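Local coordinates for thioredoxin family protein (PDB 2YP6) that is a surface-exposed thioredoxin-fold lipoprotein of pneumococcus, probably reducing oxidised partner proteins and contributing to resistance against extracellular oxidative stress, at residues 73-78 and 104-109. Sequence-based numbering, arbitrary orientation.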
ATOM      1  N   TYR A  73      -0.891  -6.701   1.173  1.00  8.96           N
ATOM      2  CA  TYR A  73      -1.722  -5.824   0.324  1.00 10.79           C
ATOM      3  C   TYR A  73      -0.966  -4.507   0.246  1.00 13.16           C
ATOM      4  O   TYR A  73      -0.851  -3.802   1.252  1.00  9.16           O
ATOM      5  CB  TYR A  73      -3.059  -5.684   1.007  1.00  9.91           C
ATOM      6  CG  TYR A  73      -4.158  -4.843   0.359  1.00  9.64           C
ATOM      7  CD1 TYR A  73      -3.978  -3.500   0.032  1.00 12.67           C
ATOM      8  CD2 TYR A  73      -5.415  -5.381   0.176  1.00 12.38           C
ATOM      9  CE1 TYR A  73      -5.020  -2.745  -0.499  1.00 12.97           C
ATOM     10  CE2 TYR A  73      -6.460  -4.634  -0.360  1.00 18.24           C
ATOM     11  CZ  TYR A  73      -6.251  -3.306  -0.693  1.00 14.28           C
ATOM     12  OH  TYR A  73      -7.313  -2.551  -1.199  1.00 13.00           O
ATOM     13  N   LEU A  74      -0.378  -4.212  -0.921  1.00 10.39           N
ATOM     14  CA  LEU A  74       0.500  -3.039  -1.054  1.00  7.81           C
ATOM     15  C   LEU A  74      -0.152  -2.045  -1.979  1.00 11.74           C
ATOM     16  O   LEU A  74      -0.308  -2.341  -3.155  1.00 13.06           O
ATOM     17  CB  LEU A  74       1.867  -3.453  -1.597  1.00 10.27           C
ATOM     18  CG  LEU A  74       2.910  -2.354  -1.730  1.00 10.54           C
ATOM     19  CD1 LEU A  74       3.320  -1.787  -0.389  1.00 11.82           C
ATOM     20  CD2 LEU A  74       4.144  -2.905  -2.464  1.00 11.59           C
ATOM     21  N   LYS A  75      -0.554  -0.895  -1.440  1.00  9.51           N
ATOM     22  CA  LYS A  75      -1.288   0.107  -2.210  1.00  9.18           C
ATOM     23  C   LYS A  75      -0.471   1.362  -2.397  1.00 10.82           C
ATOM     24  O   LYS A  75      -0.009   1.966  -1.426  1.00 11.00           O
ATOM     25  CB  LYS A  75      -2.587   0.475  -1.510  1.00  9.27           C
ATOM     26  CG  LYS A  75      -3.438   1.458  -2.240  1.00 12.03           C
ATOM     27  CD  LYS A  75      -4.593   1.946  -1.340  1.00 20.66           C
ATOM     28  CE  LYS A  75      -5.610   2.731  -2.104  1.00 27.66           C
ATOM     29  NZ  LYS A  75      -6.537   1.865  -2.894  1.00 26.85           N
ATOM     30  N   PHE A  76      -0.317   1.756  -3.652  1.00 11.46           N
ATOM     31  CA  PHE A  76       0.340   3.001  -4.005  1.00  8.14           C
ATOM     32  C   PHE A  76      -0.732   4.036  -4.272  1.00 12.80           C
ATOM     33  O   PHE A  76      -1.662   3.770  -5.031  1.00 11.04           O
ATOM     34  CB  PHE A  76       1.228   2.809  -5.252  1.00 13.13           C
ATOM     35  CG  PHE A  76       2.435   1.941  -5.004  1.00 10.16           C
ATOM     36  CD1 PHE A  76       2.332   0.547  -5.046  1.00 11.85           C
ATOM     37  CD2 PHE A  76       3.656   2.500  -4.691  1.00 13.78           C
ATOM     38  CE1 PHE A  76       3.399  -0.236  -4.807  1.00 12.58           C
ATOM     39  CE2 PHE A  76       4.739   1.715  -4.450  1.00 11.38           C
ATOM     40  CZ  PHE A  76       4.623   0.335  -4.500  1.00 11.80           C
ATOM     41  N   TRP A  77      -0.602   5.202  -3.665  1.00 10.69           N
ATOM     42  CA  TRP A  77      -1.631   6.220  -3.766  1.00 11.94           C
ATOM     43  C   TRP A  77      -1.101   7.636  -3.557  1.00 12.67           C
ATOM     44  O   TRP A  77       0.080   7.839  -3.347  1.00 12.69           O
ATOM     45  CB  TRP A  77      -2.766   5.920  -2.794  1.00  9.99           C
ATOM     46  CG  TRP A  77      -2.447   6.043  -1.311  1.00  9.99           C
ATOM     47  CD1 TRP A  77      -1.632   5.250  -0.573  1.00 10.51           C
ATOM     48  CD2 TRP A  77      -2.987   7.022  -0.402  1.00 10.11           C
ATOM     49  NE1 TRP A  77      -1.611   5.675   0.746  1.00 11.67           N
ATOM     50  CE2 TRP A  77      -2.447   6.754   0.873  1.00 10.57           C
ATOM     51  CE3 TRP A  77      -3.877   8.087  -0.550  1.00 14.55           C
ATOM     52  CZ2 TRP A  77      -2.763   7.527   1.993  1.00 12.73           C
ATOM     53  CZ3 TRP A  77      -4.198   8.841   0.567  1.00 14.76           C
ATOM     54  CH2 TRP A  77      -3.647   8.557   1.820  1.00 13.15           C
ATOM     55  N   ALA A  78      -1.998   8.608  -3.652  1.00 15.68           N
ATOM     56  CA  ALA A  78      -1.648  10.014  -3.426  1.00 13.95           C
ATOM     57  C   ALA A  78      -2.865  10.755  -2.900  1.00 14.41           C
ATOM     58  O   ALA A  78      -4.003  10.442  -3.281  1.00 16.25           O
ATOM     59  CB  ALA A  78      -1.160  10.648  -4.709  1.00 14.96           C
ATOM     60  N   ILE A 104      -1.550  -5.068   5.562  1.00 12.48           N
ATOM     61  CA  ILE A 104      -1.781  -3.922   4.698  1.00 11.40           C
ATOM     62  C   ILE A 104      -0.675  -2.866   4.848  1.00 11.08           C
ATOM     63  O   ILE A 104      -0.348  -2.443   5.974  1.00 11.29           O
ATOM     64  CB  ILE A 104      -3.145  -3.260   5.015  1.00 11.26           C
ATOM     65  CG1 ILE A 104      -4.270  -4.259   4.774  1.00 13.21           C
ATOM     66  CG2 ILE A 104      -3.305  -2.010   4.214  1.00 11.29           C
ATOM     67  CD1 ILE A 104      -5.542  -3.970   5.552  1.00 14.82           C
ATOM     68  N   LEU A 105      -0.125  -2.441   3.709  1.00 10.63           N
ATOM     69  CA  LEU A 105       0.868  -1.368   3.649  1.00 10.25           C
ATOM     70  C   LEU A 105       0.483  -0.457   2.510  1.00 10.26           C
ATOM     71  O   LEU A 105       0.095  -0.927   1.430  1.00 11.23           O
ATOM     72  CB  LEU A 105       2.280  -1.881   3.349  1.00 11.29           C
ATOM     73  CG  LEU A 105       2.942  -2.805   4.359  1.00 15.11           C
ATOM     74  CD1 LEU A 105       4.302  -3.265   3.832  1.00 15.12           C
ATOM     75  CD2 LEU A 105       3.078  -2.127   5.696  1.00 15.98           C
ATOM     76  N   THR A 106       0.569   0.846   2.744  1.00 10.18           N
ATOM     77  CA  THR A 106       0.328   1.795   1.667  1.00  8.81           C
ATOM     78  C   THR A 106       1.544   2.684   1.539  1.00 10.97           C
ATOM     79  O   THR A 106       2.263   2.864   2.510  1.00 10.18           O
ATOM     80  CB  THR A 106      -0.956   2.622   1.853  1.00 11.60           C
ATOM     81  OG1 THR A 106      -0.716   3.720   2.748  1.00 13.60           O
ATOM     82  CG2 THR A 106      -2.099   1.739   2.364  1.00 13.22           C
ATOM     83  N   VAL A 107       1.747   3.221   0.334  1.00 10.23           N
ATOM     84  CA  VAL A 107       2.906   4.026  -0.005  1.00  9.07           C
ATOM     85  C   VAL A 107       2.482   5.319  -0.712  1.00  9.21           C
ATOM     86  O   VAL A 107       1.691   5.288  -1.669  1.00 10.88           O
ATOM     87  CB  VAL A 107       3.871   3.252  -0.933  1.00 10.05           C
ATOM     88  CG1 VAL A 107       5.195   4.039  -1.112  1.00 12.91           C
ATOM     89  CG2 VAL A 107       4.130   1.820  -0.415  1.00 13.79           C
ATOM     90  N   ILE A 108       2.998   6.441  -0.221  1.00 11.43           N
ATOM     91  CA  ILE A 108       2.879   7.727  -0.907  1.00 11.41           C
ATOM     92  C   ILE A 108       4.291   8.231  -1.196  1.00 13.60           C
ATOM     93  O   ILE A 108       5.270   7.709  -0.679  1.00 12.61           O
ATOM     94  CB  ILE A 108       2.098   8.781  -0.092  1.00 11.76           C
ATOM     95  CG1 ILE A 108       2.845   9.126   1.179  1.00 11.89           C
ATOM     96  CG2 ILE A 108       0.706   8.297   0.245  1.00 12.55           C
ATOM     97  CD1 ILE A 108       2.370  10.382   1.905  1.00 15.01           C
ATOM     98  N   ALA A 109       4.381   9.258  -2.027  1.00 13.15           N
ATOM     99  CA  ALA A 109       5.645   9.877  -2.376  1.00 12.33           C
ATOM    100  C   ALA A 109       5.577  11.322  -1.911  1.00 15.23           C
ATOM    101  O   ALA A 109       5.191  12.217  -2.686  1.00 13.98           O
ATOM    102  CB  ALA A 109       5.858   9.803  -3.864  1.00 17.65           C
TER
HETATM  103  O   HOH W   1       1.878  10.193  -3.257  1.00 11.14           O
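Tyr73 to Trp77 and Ile104 to Val107 are zipped together, nearly parallel, by four backbone hydrogen bonds: Leu105 N to Tyr73 O, Lys75 N to Leu105 O, Val107 N to Lys75 O and Trp77 N to Val107 O. Past these the chains separate, and a water spans the gap, donating to Trp77 O and accepting from Ala109 N.

One side-chain bond crosses the pair. Trp77 NE1 donates to Thr106 OG1 at 2.9 Å. The oxygen lies 18° out of the indole plane, the N-H...O angle somewhat bent at 150°. Trp77 chi1 of 68° sets CG between the backbone N and carbonyl carbon, which turns the indole toward segment 104-109 on the Thr106 side. Thr106 OG1 also bonds Pro134 O, so two partners fix this buried hydroxyl. Over one indole face sits Ile108 CG2, 3.6 Å from the five-membered-ring centroid, a CH-pi contact.

Apolar packing fills the face carrying Leu74, Leu105, Phe76 and Val107. Val107 reaches two neighbours: its CG2 meets Leu74 CD1 at 3.7 Å, while its CB lies 3.8 Å from Phe76 CD2, with CG2 over one face of that ring. Phe144, which lines the pocket of the bound 3-cyclohexyl-1-propylphosphocholine, meets Phe76 edge-to-face. On the face shared with Tyr73 and Thr106, Lys75 NZ forms a salt bridge with Glu155 OE2 and a hydrogen bond with Ser87 OG.

These are the adjacent central parallel strands of the thioredoxin fold, connected through helices 82-86 and 88-96 as a beta-alpha-beta crossover; strand 71-76 leads into the Cys81-Cys84 disulfide of the CxxC motif.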